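PDB 3QLD: mandelate racemase/muconate lactonizing protein from Alicyclobacillus acidocaldarius LAA1, which is of unknown function but belongs to the enolase superfamily, pairing an N-terminal capping domain with a TIM-barrel-like C-terminal domain. Local coordinates for residues A[11-16]-A[330-335]; A[38-44]-A[117-122]; A[124-128]-A[350-355]; A[132-138]-A[313-319]. One frame throughout, in Å; residues are numbered along the deposited sequence.

Interaction 1. Residues A[11-16]-A[330-335]; sequences LSLPLK and YFEQDV
Leu-13 lays its CD2 methyl over one face of the Phe-331 ring, 3.9 Å from the ring centroid and 15° off the normal, which meets the criterion for a CH-pi contact. The pair joins the two domains of the enolase fold: strand 3-15 belongs to the antiparallel sheet of the N-terminal domain, whereas segment 330-335 lies in a loop that follows helix 303-313 in the C-terminal domain. With CG of Phe-331 anti to its carbonyl carbon (chi1 -55°), the ring is carried back toward the strand although its CB starts out away from it. CE1 of Phe-331 then lies 3.6 Å from CD2 of Leu-15, and O of Pro-14 stands at the ring edge, in its plane. Further along, CG1 of Val-335 meets CD2 of Leu-11 at 3.8 Å, so three leucines of the strand share the apolar work. Leu-13 also touches Phe-368 of helix 362-368. The polar part gathers near the corner of the strand. Lys-16 N donates to Tyr-330 O at 3.1 Å in a nearly straight bond (171°). A water donates to Pro-14 O at 2.7 Å. The same water accepts from Glu-332 N at 2.9 Å.

Interaction 2. Residues A[38-44]-A[117-122]; sequences DADGIEG and DWYAAR
Gly-44 and Trp-118 bring their backbones together at the tight end of this contact, with CA of Gly-44 only 3.6 Å from N of Trp-118 and no side chain on the strand residue between them. Here OD2 of Asp-117 also comes within 3.2 Å of Gly-44 CA; this oxygen takes a hydrogen bond from Trp-45 N and another from a water that also donates to Glu-43 O. The buried part extends to the indole NE1 of Trp-118, which points at Asp-38 OD1, 3.0 Å away and nearly straight (169°), with the oxygen in the ring plane. Asp-38 OD2 is meanwhile bonded by Ile-42 N, tying the carboxylate to the residue just after the type I turn 38-41. CG2 of the partly exposed Ile-42 rests on CB of Ala-121 at 3.9 Å. Toward solvent, charged groups take over. Arg-122 NH1 reaches Asp-38 OD1 at 2.8 Å from the face of the carboxylate opposite the indole, so two donors grip one atom. NH1 of Arg-122 also binds the exposed Asp-40 OD2 at 2.7 Å, in the guanidinium plane and on that oxygen's anti lone pair, which probably helps fix the rotation of the arginine. A beta hairpin of strands 25-38 and 43-48, with helix 105-123 laid against it and a salt-bridge network of Asp-38, Asp-40 and Arg-122 at the turn, belongs to the N-terminal capping domain of the enolase superfamily.

Interaction 3. Residues A[124-128]-A[350-355]; sequences GQPLV and VPQCAG
Leu-127 N donates to Cys-353 O at 3.0 Å and 168°, the one hydrogen bond between the segments, and beside it the two segments run so close that CA of Pro-126 is 4.0 Å from CA of Ala-354. A CA-H...O contact reinforces the approach: CA of Ala-354 lies 3.1 Å from Gln-125 O, with an angle of 135° at the hydrogen. Ala-354 is the centre of an inverse gamma turn, and Gly-355 N returns to Cys-353 O in a weak bond, so the same carbonyl serves both its own turn and the facing segment. Pro-126 occupies the N-cap position of helix 127-130, and the amide that Cys-353 O receives is thus the first of that helix. In the enolase fold this places the start of short helix 127-130 on the loop that leaves strand 347-349 of the barrel domain. Among the side chains, the ring of Pro-126 abuts the backbone, CB standing 3.4 Å from Gln-352 O. Val-128 fits its two branches differently. CG2, anti to the backbone N, meets CG1 of Val-350 at 4.0 Å, the two valines crossing at about a right angle. CG1 turns instead to polar atoms, 3.6 Å from Pro-351 O and 3.5 Å from Gln-352 OE1. That amide oxygen is brought there by a bend in the glutamine chain (chi2 -65°), although its CB does not start out toward the helix.

Interaction 4. Residues A[132-138]-A[313-319]; sequences GGGRDRV and AALPLMR
Entry into the first strand of the TIM-barrel-like domain is the setting here, where Arg-135, two residues ahead of strand 137-144, spreads over segment 313-319, at and after the end of helix 303-313. Gly-132 ends helix 127-130 in a Schellman motif, and the chain then passes so close to the loop that CA of Gly-133 is 4.2 Å from CA of Leu-315, whose CD2 methyl packs on that glycine. Ala-314 O collects two weak backbone bonds, from Gly-134 N at 3.2 Å and from Arg-135 N at 3.3 Å, and neither is straight. Arg-135 covers more of the loop than any other residue of its segment. Its CG sits 3.0 Å from Ala-314 O and its CD 3.3 Å from Leu-315 O, so the aliphatic stem lies along a row of carbonyl oxygens. A bend at chi3 (122°) then turns the guanidinium so that Met-318 O stands 3.4 Å above its plane, over its centre; the approach of that oxygen to NH2 has too poor an angle for a hydrogen bond. On the exposed side NH2 of Arg-135 comes 3.4 Å from NH1 of Arg-319. Both groups are donors and carry like charge, so the approach is probably unfavourable by itself; their planes are 42° apart. Deeper in, Val-138 CG1 lies 3.5 Å from Ala-313 O and also touches CB of Ala-313. Around the contact, Val-138 pairs through its backbone with Ile-348 of strand 347-349, Leu-315 rests on Leu-281 and Leu-284 of helix 277-289, and selenomethionine Met-318 packs against Ala-294 and Val-296 of strand 293-296.

Overall arrangement
All four contacts are partly buried, yet their chemistry follows their place. Interactions 2, 3 and 4 form a chain: helix 105-123 leads into helix 127-130, which leads into strand 137-144. Successive contacts touch, Ala-120 O with Gln-125 N and Val-128 O with Gly-133 N probably by hydrogen bonds. Interaction 1 stands apart, its nearest atoms about 11 Å from each of the others, though it reaches the same sheet as interaction 2. Its leucine, phenylalanine and valine part is buried, whereas the Asp-40/Arg-122 bridge of interaction 2 and the Arg-135/Arg-319 approach of interaction 4 end at exposed residues. Interaction 2 alone has salt bridges; interactions 3 and 4 rely heavily on backbone carbonyls.

Interaction 1. Residues A[11-16]-A[330-335]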
loop_
_atom_site.group_PDB
_atom_site.type_symbol
_atom_site.label_atom_id
_atom_site.label_comp_id
_atom_site.label_asym_id
_atom_site.label_seq_id
_atom_site.Cartn_x
_atom_site.Cartn_y
_atom_site.Cartn_z
ATOM N N LEU A 11 -21.638 -5.851 4.421
ATOM C CA LEU A 11 -22.266 -6.531 5.506
ATOM C C LEU A 11 -21.787 -5.979 6.841
ATOM O O LEU A 11 -20.639 -5.490 6.973
ATOM C CB LEU A 11 -21.949 -8.027 5.434
ATOM C CG LEU A 11 -22.887 -8.964 4.670
ATOM C CD1 LEU A 11 -23.197 -8.525 3.287
ATOM C CD2 LEU A 11 -22.359 -10.390 4.686
ATOM N N SER A 12 -22.667 -6.057 7.837
ATOM C CA SER A 12 -22.272 -5.790 9.205
ATOM C C SER A 12 -22.813 -6.943 10.058
ATOM O O SER A 12 -24.026 -7.059 10.175
ATOM C CB SER A 12 -22.863 -4.492 9.685
ATOM O OG SER A 12 -22.408 -4.256 11.021
ATOM N N LEU A 13 -21.928 -7.788 10.614
ATOM C CA LEU A 13 -22.358 -8.989 11.378
ATOM C C LEU A 13 -22.138 -8.812 12.895
ATOM O O LEU A 13 -21.018 -8.578 13.345
ATOM C CB LEU A 13 -21.598 -10.254 10.928
ATOM C CG LEU A 13 -21.926 -11.013 9.642
ATOM C CD1 LEU A 13 -21.451 -10.199 8.455
ATOM C CD2 LEU A 13 -21.211 -12.349 9.663
ATOM N N PRO A 14 -23.189 -8.959 13.699
ATOM C CA PRO A 14 -22.907 -8.869 15.126
ATOM C C PRO A 14 -21.999 -10.012 15.620
ATOM O O PRO A 14 -22.163 -11.183 15.235
ATOM C CB PRO A 14 -24.287 -8.979 15.771
ATOM C CG PRO A 14 -25.217 -8.488 14.736
ATOM C CD PRO A 14 -24.637 -9.039 13.445
ATOM N N LEU A 15 -21.050 -9.635 16.481
ATOM C CA LEU A 15 -20.123 -10.579 17.101
ATOM C C LEU A 15 -20.695 -11.079 18.429
ATOM O O LEU A 15 -21.388 -10.319 19.106
ATOM C CB LEU A 15 -18.807 -9.875 17.337
ATOM C CG LEU A 15 -18.065 -9.421 16.075
ATOM C CD1 LEU A 15 -17.124 -8.312 16.450
ATOM C CD2 LEU A 15 -17.312 -10.569 15.443
ATOM N N LYS A 16 -20.420 -12.329 18.803
ATOM C CA LYS A 16 -20.858 -12.863 20.115
ATOM C C LYS A 16 -20.456 -11.945 21.308
ATOM O O LYS A 16 -21.244 -11.721 22.250
ATOM C CB LYS A 16 -20.313 -14.283 20.322
ATOM C CG LYS A 16 -21.134 -15.419 19.614
ATOM C CD LYS A 16 -21.497 -16.577 20.582
ATOM C CE LYS A 16 -21.167 -17.978 20.035
ATOM N NZ LYS A 16 -22.263 -18.706 19.296
ATOM N N TYR A 330 -17.141 -17.027 16.861
ATOM C CA TYR A 330 -17.127 -15.629 16.459
ATOM C C TYR A 330 -18.558 -15.032 16.286
ATOM O O TYR A 330 -18.797 -13.898 16.727
ATOM C CB TYR A 330 -16.250 -15.426 15.202
ATOM C CG TYR A 330 -14.877 -16.153 15.036
ATOM C CD1 TYR A 330 -13.739 -15.875 15.853
ATOM C CD2 TYR A 330 -14.694 -17.054 13.977
ATOM C CE1 TYR A 330 -12.441 -16.552 15.613
ATOM C CE2 TYR A 330 -13.451 -17.705 13.736
ATOM C CZ TYR A 330 -12.321 -17.456 14.526
ATOM O OH TYR A 330 -11.134 -18.150 14.165
ATOM N N PHE A 331 -19.490 -15.795 15.688
ATOM C CA PHE A 331 -20.840 -15.280 15.344
ATOM C C PHE A 331 -22.037 -16.135 15.783
ATOM O O PHE A 331 -22.089 -17.304 15.436
ATOM C CB PHE A 331 -20.957 -15.189 13.835
ATOM C CG PHE A 331 -19.887 -14.373 13.182
ATOM C CD1 PHE A 331 -19.910 -12.991 13.273
ATOM C CD2 PHE A 331 -18.893 -14.986 12.393
ATOM C CE1 PHE A 331 -18.933 -12.208 12.648
ATOM C CE2 PHE A 331 -17.909 -14.218 11.748
ATOM C CZ PHE A 331 -17.930 -12.803 11.897
ATOM N N GLU A 332 -23.035 -15.515 16.435
ATOM C CA GLU A 332 -24.345 -16.139 16.669
ATOM C C GLU A 332 -24.940 -16.643 15.340
ATOM O O GLU A 332 -25.492 -17.725 15.303
ATOM C CB GLU A 332 -25.348 -15.160 17.356
ATOM C CG GLU A 332 -26.821 -15.728 17.662
ATOM C CD GLU A 332 -27.894 -15.471 16.554
ATOM O OE1 GLU A 332 -27.896 -14.406 15.892
ATOM O OE2 GLU A 332 -28.764 -16.342 16.337
ATOM N N GLN A 333 -24.823 -15.836 14.284
ATOM C CA GLN A 333 -25.395 -16.133 12.992
ATOM C C GLN A 333 -24.424 -15.637 11.910
ATOM O O GLN A 333 -24.119 -14.433 11.854
ATOM C CB GLN A 333 -26.728 -15.385 12.850
ATOM C CG GLN A 333 -27.285 -15.391 11.439
ATOM C CD GLN A 333 -27.940 -16.704 11.112
ATOM O OE1 GLN A 333 -28.981 -17.049 11.706
ATOM N NE2 GLN A 333 -27.335 -17.468 10.188
ATOM N N ASP A 334 -23.988 -16.574 11.073
ATOM C CA ASP A 334 -23.028 -16.382 9.977
ATOM C C ASP A 334 -23.768 -16.457 8.618
ATOM O O ASP A 334 -24.987 -16.626 8.586
ATOM C CB ASP A 334 -21.958 -17.495 10.115
ATOM C CG ASP A 334 -20.640 -17.186 9.386
ATOM O OD1 ASP A 334 -20.599 -16.232 8.625
ATOM O OD2 ASP A 334 -19.649 -17.952 9.550
ATOM N N VAL A 335 -23.064 -16.318 7.506
ATOM C CA VAL A 335 -23.699 -16.233 6.190
ATOM C C VAL A 335 -23.839 -17.578 5.443
ATOM O O VAL A 335 -24.186 -17.620 4.257
ATOM C CB VAL A 335 -22.953 -15.192 5.310
ATOM C CG1 VAL A 335 -22.693 -13.927 6.141
ATOM C CG2 VAL A 335 -21.626 -15.772 4.852
HETATM O O HOH W 1 -22.945 -12.780 17.259
#

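Interaction 2. Residues A[38-44]-A[117-122]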
loop_
_atom_site.group_PDB
_atom_site.type_symbol
_atom_site.label_atom_id
_atom_site.label_comp_id
_atom_site.label_asym_id
_atom_site.label_seq_id
_atom_site.Cartn_x
_atom_site.Cartn_y
_atom_site.Cartn_z
ATOM N N ASP A 38 -23.770 -15.706 -13.827
ATOM C CA ASP A 38 -23.690 -15.819 -15.257
ATOM C C ASP A 38 -25.106 -15.994 -15.855
ATOM O O ASP A 38 -26.115 -16.011 -15.121
ATOM C CB ASP A 38 -22.675 -16.904 -15.647
ATOM C CG ASP A 38 -23.213 -18.306 -15.498
ATOM O OD1 ASP A 38 -22.392 -19.258 -15.557
ATOM O OD2 ASP A 38 -24.442 -18.453 -15.321
ATOM N N ALA A 39 -25.167 -16.037 -17.186
ATOM C CA ALA A 39 -26.443 -16.077 -17.898
ATOM C C ALA A 39 -27.248 -17.345 -17.541
ATOM O O ALA A 39 -28.487 -17.322 -17.559
ATOM C CB ALA A 39 -26.210 -15.913 -19.447
ATOM N N ASP A 40 -26.582 -18.411 -17.111
ATOM C CA ASP A 40 -27.318 -19.601 -16.702
ATOM C C ASP A 40 -27.706 -19.677 -15.224
ATOM O O ASP A 40 -28.313 -20.667 -14.781
ATOM C CB ASP A 40 -26.576 -20.843 -17.154
ATOM C CG ASP A 40 -26.380 -20.840 -18.638
ATOM O OD1 ASP A 40 -27.378 -20.544 -19.346
ATOM O OD2 ASP A 40 -25.253 -21.072 -19.091
ATOM N N GLY A 41 -27.402 -18.596 -14.494
ATOM C CA GLY A 41 -27.710 -18.464 -13.058
ATOM C C GLY A 41 -26.702 -19.143 -12.145
ATOM O O GLY A 41 -26.972 -19.368 -10.937
ATOM N N ILE A 42 -25.561 -19.530 -12.733
ATOM C CA ILE A 42 -24.438 -20.125 -11.984
ATOM C C ILE A 42 -23.635 -18.962 -11.349
ATOM O O ILE A 42 -23.483 -17.913 -11.965
ATOM C CB ILE A 42 -23.571 -21.030 -12.865
ATOM C CG1 ILE A 42 -24.464 -22.183 -13.456
ATOM C CG2 ILE A 42 -22.315 -21.523 -12.095
ATOM C CD1 ILE A 42 -24.784 -23.278 -12.455
ATOM N N GLU A 43 -23.266 -19.160 -10.088
ATOM C CA GLU A 43 -22.767 -18.068 -9.215
ATOM C C GLU A 43 -21.409 -18.340 -8.627
ATOM O O GLU A 43 -21.118 -19.456 -8.231
ATOM C CB GLU A 43 -23.698 -17.842 -8.038
ATOM C CG GLU A 43 -24.996 -17.291 -8.533
ATOM C CD GLU A 43 -25.941 -16.887 -7.463
ATOM O OE1 GLU A 43 -25.584 -16.868 -6.271
ATOM O OE2 GLU A 43 -27.111 -16.604 -7.835
ATOM N N GLY A 44 -20.598 -17.283 -8.486
ATOM C CA GLY A 44 -19.452 -17.373 -7.605
ATOM C C GLY A 44 -19.506 -16.302 -6.502
ATOM O O GLY A 44 -20.016 -15.207 -6.745
ATOM N N ASP A 117 -14.260 -19.312 -7.832
ATOM C CA ASP A 117 -15.368 -19.917 -7.152
ATOM C C ASP A 117 -16.458 -20.178 -8.185
ATOM O O ASP A 117 -17.071 -21.250 -8.181
ATOM C CB ASP A 117 -15.859 -18.996 -6.011
ATOM C CG ASP A 117 -16.924 -19.635 -5.149
ATOM O OD1 ASP A 117 -16.568 -20.357 -4.176
ATOM O OD2 ASP A 117 -18.139 -19.392 -5.467
ATOM N N TRP A 118 -16.718 -19.188 -9.038
ATOM C CA TRP A 118 -17.716 -19.321 -10.107
ATOM C C TRP A 118 -17.289 -20.463 -11.010
ATOM O O TRP A 118 -18.119 -21.319 -11.340
ATOM C CB TRP A 118 -17.831 -18.037 -10.931
ATOM C CG TRP A 118 -18.406 -18.289 -12.299
ATOM C CD1 TRP A 118 -19.753 -18.429 -12.603
ATOM C CD2 TRP A 118 -17.691 -18.490 -13.522
ATOM N NE1 TRP A 118 -19.902 -18.648 -13.939
ATOM C CE2 TRP A 118 -18.662 -18.716 -14.532
ATOM C CE3 TRP A 118 -16.318 -18.480 -13.878
ATOM C CZ2 TRP A 118 -18.311 -18.935 -15.872
ATOM C CZ3 TRP A 118 -15.969 -18.672 -15.210
ATOM C CH2 TRP A 118 -16.966 -18.935 -16.192
ATOM N N TYR A 119 -15.994 -20.532 -11.339
ATOM C CA TYR A 119 -15.488 -21.522 -12.270
ATOM C C TYR A 119 -15.677 -22.956 -11.755
ATOM O O TYR A 119 -16.063 -23.846 -12.539
ATOM C CB TYR A 119 -14.005 -21.249 -12.633
ATOM C CG TYR A 119 -13.407 -22.262 -13.581
ATOM C CD1 TYR A 119 -12.868 -23.456 -13.090
ATOM C CD2 TYR A 119 -13.424 -22.059 -14.947
ATOM C CE1 TYR A 119 -12.331 -24.430 -13.972
ATOM C CE2 TYR A 119 -12.883 -23.014 -15.850
ATOM C CZ TYR A 119 -12.337 -24.190 -15.334
ATOM O OH TYR A 119 -11.810 -25.130 -16.188
ATOM N N ALA A 120 -15.410 -23.186 -10.470
ATOM C CA ALA A 120 -15.697 -24.480 -9.871
ATOM C C ALA A 120 -17.185 -24.856 -9.964
ATOM O O ALA A 120 -17.522 -26.007 -10.238
ATOM C CB ALA A 120 -15.224 -24.531 -8.404
ATOM N N ALA A 121 -18.072 -23.890 -9.758
ATOM C CA ALA A 121 -19.504 -24.154 -9.776
ATOM C C ALA A 121 -20.008 -24.405 -11.194
ATOM O O ALA A 121 -20.962 -25.203 -11.387
ATOM C CB ALA A 121 -20.262 -22.984 -9.131
ATOM N N ARG A 122 -19.390 -23.721 -12.169
ATOM C CA ARG A 122 -19.732 -23.844 -13.569
ATOM C C ARG A 122 -19.339 -25.212 -14.089
ATOM O O ARG A 122 -20.092 -25.801 -14.912
ATOM C CB ARG A 122 -19.055 -22.744 -14.380
ATOM C CG ARG A 122 -19.332 -22.747 -15.883
ATOM C CD ARG A 122 -20.685 -22.149 -16.191
ATOM N NE ARG A 122 -21.103 -22.448 -17.555
ATOM C CZ ARG A 122 -22.238 -22.026 -18.122
ATOM N NH1 ARG A 122 -23.088 -21.221 -17.466
ATOM N NH2 ARG A 122 -22.524 -22.401 -19.369
HETATM O O HOH W 2 -20.108 -20.997 -6.068
#

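Interaction 3. Residues A[124-128]-A[350-355]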
loop_
_atom_site.group_PDB
_atom_site.type_symbol
_atom_site.label_atom_id
_atom_site.label_comp_id
_atom_site.label_asym_id
_atom_site.label_seq_id
_atom_site.Cartn_x
_atom_site.Cartn_y
_atom_site.Cartn_z
ATOM N N GLY A 124 -18.672 -27.830 -12.023
ATOM C CA GLY A 124 -19.061 -28.827 -11.010
ATOM C C GLY A 124 -17.866 -29.606 -10.432
ATOM O O GLY A 124 -17.982 -30.782 -10.101
ATOM N N GLN A 125 -16.721 -28.939 -10.313
ATOM C CA GLN A 125 -15.530 -29.576 -9.752
ATOM C C GLN A 125 -15.209 -28.972 -8.400
ATOM O O GLN A 125 -15.345 -27.760 -8.239
ATOM C CB GLN A 125 -14.355 -29.342 -10.693
ATOM C CG GLN A 125 -14.519 -30.054 -12.030
ATOM C CD GLN A 125 -13.195 -30.325 -12.721
ATOM O OE1 GLN A 125 -12.258 -29.533 -12.625
ATOM N NE2 GLN A 125 -13.110 -31.458 -13.412
ATOM N N PRO A 126 -14.834 -29.809 -7.409
ATOM C CA PRO A 126 -14.372 -29.276 -6.145
ATOM C C PRO A 126 -13.286 -28.191 -6.340
ATOM O O PRO A 126 -12.281 -28.403 -7.045
ATOM C CB PRO A 126 -13.800 -30.505 -5.434
ATOM C CG PRO A 126 -14.731 -31.672 -5.908
ATOM C CD PRO A 126 -15.092 -31.272 -7.351
ATOM N N LEU A 127 -13.521 -27.014 -5.759
ATOM C CA LEU A 127 -12.536 -25.911 -5.820
ATOM C C LEU A 127 -11.178 -26.336 -5.291
ATOM O O LEU A 127 -10.171 -26.058 -5.919
ATOM C CB LEU A 127 -13.049 -24.641 -5.093
ATOM C CG LEU A 127 -12.066 -23.437 -5.087
ATOM C CD1 LEU A 127 -11.627 -23.001 -6.514
ATOM C CD2 LEU A 127 -12.753 -22.279 -4.428
ATOM N N VAL A 128 -11.141 -27.057 -4.168
ATOM C CA VAL A 128 -9.850 -27.522 -3.636
ATOM C C VAL A 128 -8.929 -28.416 -4.581
ATOM O O VAL A 128 -7.708 -28.184 -4.716
ATOM C CB VAL A 128 -10.008 -28.112 -2.232
ATOM C CG1 VAL A 128 -10.744 -29.472 -2.284
ATOM C CG2 VAL A 128 -8.632 -28.281 -1.576
ATOM N N VAL A 350 -11.717 -30.103 5.344
ATOM C CA VAL A 350 -11.567 -29.278 4.169
ATOM C C VAL A 350 -12.801 -29.316 3.271
ATOM O O VAL A 350 -13.182 -30.378 2.819
ATOM C CB VAL A 350 -10.306 -29.727 3.405
ATOM C CG1 VAL A 350 -10.173 -29.057 2.024
ATOM C CG2 VAL A 350 -9.079 -29.487 4.248
ATOM N N PRO A 351 -13.412 -28.130 2.979
ATOM C CA PRO A 351 -14.548 -27.987 2.062
ATOM C C PRO A 351 -14.326 -28.613 0.672
ATOM O O PRO A 351 -13.330 -28.320 -0.049
ATOM C CB PRO A 351 -14.703 -26.444 1.922
ATOM C CG PRO A 351 -14.273 -25.930 3.306
ATOM C CD PRO A 351 -13.122 -26.869 3.714
ATOM N N GLN A 352 -15.275 -29.460 0.283
ATOM C CA GLN A 352 -15.215 -30.100 -1.022
ATOM C C GLN A 352 -16.169 -29.468 -2.028
ATOM O O GLN A 352 -16.310 -29.971 -3.134
ATOM C CB GLN A 352 -15.471 -31.626 -0.877
ATOM C CG GLN A 352 -14.370 -32.339 -0.083
ATOM C CD GLN A 352 -12.992 -32.319 -0.780
ATOM O OE1 GLN A 352 -12.866 -32.293 -2.041
ATOM N NE2 GLN A 352 -11.960 -32.297 0.023
ATOM N N CYS A 353 -16.776 -28.338 -1.673
ATOM C CA CYS A 353 -17.717 -27.662 -2.561
ATOM C C CYS A 353 -17.096 -27.278 -3.893
ATOM O O CYS A 353 -15.953 -26.799 -3.955
ATOM C CB CYS A 353 -18.323 -26.428 -1.881
ATOM S SG CYS A 353 -17.012 -25.326 -1.130
ATOM N N ALA A 354 -17.855 -27.511 -4.961
ATOM C CA ALA A 354 -17.585 -26.952 -6.262
ATOM C C ALA A 354 -18.140 -25.542 -6.137
ATOM O O ALA A 354 -19.251 -25.262 -6.620
ATOM C CB ALA A 354 -18.354 -27.715 -7.385
ATOM N N GLY A 355 -17.401 -24.665 -5.456
ATOM C CA GLY A 355 -17.906 -23.318 -5.221
ATOM C C GLY A 355 -18.738 -23.220 -3.952
ATOM O O GLY A 355 -19.478 -24.135 -3.595
#

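Interaction 4. Residues A[132-138]-A[313-319]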
loop_
_atom_site.group_PDB
_atom_site.type_symbol
_atom_site.label_atom_id
_atom_site.label_comp_id
_atom_site.label_asym_id
_atom_site.label_seq_id
_atom_site.Cartn_x
_atom_site.Cartn_y
_atom_site.Cartn_z
ATOM N N GLY A 132 -5.193 -27.948 -6.416
ATOM C CA GLY A 132 -4.138 -28.900 -6.007
ATOM C C GLY A 132 -4.024 -29.129 -4.497
ATOM O O GLY A 132 -2.964 -29.476 -3.959
ATOM N N GLY A 133 -5.124 -28.933 -3.790
ATOM C CA GLY A 133 -5.105 -29.100 -2.344
ATOM C C GLY A 133 -5.458 -30.525 -2.018
ATOM O O GLY A 133 -6.576 -30.977 -2.337
ATOM N N GLY A 134 -4.516 -31.213 -1.374
ATOM C CA GLY A 134 -4.615 -32.645 -1.139
ATOM C C GLY A 134 -5.146 -32.990 0.227
ATOM O O GLY A 134 -6.023 -33.845 0.345
ATOM N N ARG A 135 -4.633 -32.350 1.272
ATOM C CA ARG A 135 -5.056 -32.679 2.641
ATOM C C ARG A 135 -6.598 -32.728 2.755
ATOM O O ARG A 135 -7.304 -31.919 2.149
ATOM C CB ARG A 135 -4.472 -31.658 3.600
ATOM C CG ARG A 135 -3.162 -31.162 3.078
ATOM C CD ARG A 135 -2.647 -29.903 3.723
ATOM N NE ARG A 135 -1.333 -30.165 4.291
ATOM C CZ ARG A 135 -1.159 -30.545 5.554
ATOM N NH1 ARG A 135 -2.224 -30.667 6.350
ATOM N NH2 ARG A 135 0.064 -30.777 6.031
ATOM N N ASP A 136 -7.127 -33.685 3.517
ATOM C CA ASP A 136 -8.573 -33.821 3.612
ATOM C C ASP A 136 -9.092 -33.120 4.837
ATOM O O ASP A 136 -10.241 -32.725 4.885
ATOM C CB ASP A 136 -8.978 -35.308 3.623
ATOM C CG ASP A 136 -9.077 -35.879 2.214
ATOM O OD1 ASP A 136 -10.084 -35.536 1.537
ATOM O OD2 ASP A 136 -8.164 -36.645 1.793
ATOM N N ARG A 137 -8.210 -32.968 5.823
ATOM C CA ARG A 137 -8.490 -32.277 7.079
ATOM C C ARG A 137 -7.312 -31.371 7.468
ATOM O O ARG A 137 -6.182 -31.563 6.973
ATOM C CB ARG A 137 -8.680 -33.269 8.193
ATOM C CG ARG A 137 -9.827 -34.170 7.952
ATOM C CD ARG A 137 -9.916 -35.202 9.073
ATOM N NE ARG A 137 -11.124 -35.995 8.866
ATOM C CZ ARG A 137 -11.865 -36.534 9.839
ATOM N NH1 ARG A 137 -11.525 -36.377 11.121
ATOM N NH2 ARG A 137 -12.960 -37.234 9.515
ATOM N N VAL A 138 -7.598 -30.392 8.327
ATOM C CA VAL A 138 -6.579 -29.461 8.818
ATOM C C VAL A 138 -6.741 -29.269 10.310
ATOM O O VAL A 138 -7.877 -29.275 10.831
ATOM C CB VAL A 138 -6.626 -28.096 8.068
ATOM C CG1 VAL A 138 -6.447 -28.305 6.508
ATOM C CG2 VAL A 138 -7.952 -27.426 8.335
ATOM N N ALA A 313 -5.750 -23.792 3.030
ATOM C CA ALA A 313 -5.021 -24.555 4.063
ATOM C C ALA A 313 -4.834 -26.043 3.757
ATOM O O ALA A 313 -4.066 -26.708 4.445
ATOM C CB ALA A 313 -5.684 -24.416 5.350
ATOM N N ALA A 314 -5.517 -26.518 2.725
ATOM C CA ALA A 314 -5.362 -27.876 2.187
ATOM C C ALA A 314 -4.087 -28.044 1.313
ATOM O O ALA A 314 -3.681 -29.167 0.945
ATOM C CB ALA A 314 -6.598 -28.209 1.364
ATOM N N LEU A 315 -3.431 -26.944 0.971
ATOM C CA LEU A 315 -2.320 -27.027 0.038
ATOM C C LEU A 315 -1.090 -27.706 0.683
ATOM O O LEU A 315 -0.951 -27.706 1.923
ATOM C CB LEU A 315 -1.994 -25.664 -0.595
ATOM C CG LEU A 315 -3.176 -25.053 -1.352
ATOM C CD1 LEU A 315 -2.974 -23.520 -1.441
ATOM C CD2 LEU A 315 -3.391 -25.688 -2.793
ATOM N N PRO A 316 -0.228 -28.346 -0.154
ATOM C CA PRO A 316 0.771 -29.232 0.431
ATOM C C PRO A 316 1.707 -28.595 1.449
ATOM O O PRO A 316 1.931 -29.214 2.480
ATOM C CB PRO A 316 1.567 -29.750 -0.786
ATOM C CG PRO A 316 0.638 -29.718 -1.892
ATOM C CD PRO A 316 -0.213 -28.441 -1.633
ATOM N N LEU A 317 2.219 -27.380 1.196
ATOM C CA LEU A 317 3.188 -26.765 2.142
ATOM C C LEU A 317 2.587 -26.201 3.427
ATOM O O LEU A 317 3.322 -25.760 4.352
ATOM C CB LEU A 317 4.069 -25.721 1.448
ATOM C CG LEU A 317 5.229 -25.079 2.254
ATOM C CD1 LEU A 317 6.558 -25.904 2.222
ATOM C CD2 LEU A 317 5.509 -23.711 1.706
HETATM N N MSE A 318 1.261 -26.199 3.519
HETATM C CA MSE A 318 0.589 -25.709 4.701
HETATM C C MSE A 318 0.752 -26.662 5.843
HETATM O O MSE A 318 -0.221 -27.302 6.245
HETATM C CB MSE A 318 -0.891 -25.469 4.424
HETATM C CG MSE A 318 -1.088 -24.545 3.273
HETATM SE SE MSE A 318 -0.428 -22.725 3.770
HETATM C CE MSE A 318 -1.697 -21.814 2.563
ATOM N N ARG A 319 1.961 -26.706 6.399
ATOM C CA ARG A 319 2.390 -27.756 7.345
ATOM C C ARG A 319 1.979 -27.541 8.803
ATOM O O ARG A 319 1.944 -28.497 9.607
ATOM C CB ARG A 319 3.927 -27.950 7.258
ATOM C CG ARG A 319 4.455 -28.796 6.024
ATOM C CD ARG A 319 3.935 -30.256 6.041
ATOM N NE ARG A 319 4.537 -31.063 7.117
ATOM C CZ ARG A 319 3.955 -32.103 7.727
ATOM N NH1 ARG A 319 2.720 -32.484 7.393
ATOM N NH2 ARG A 319 4.615 -32.757 8.690
#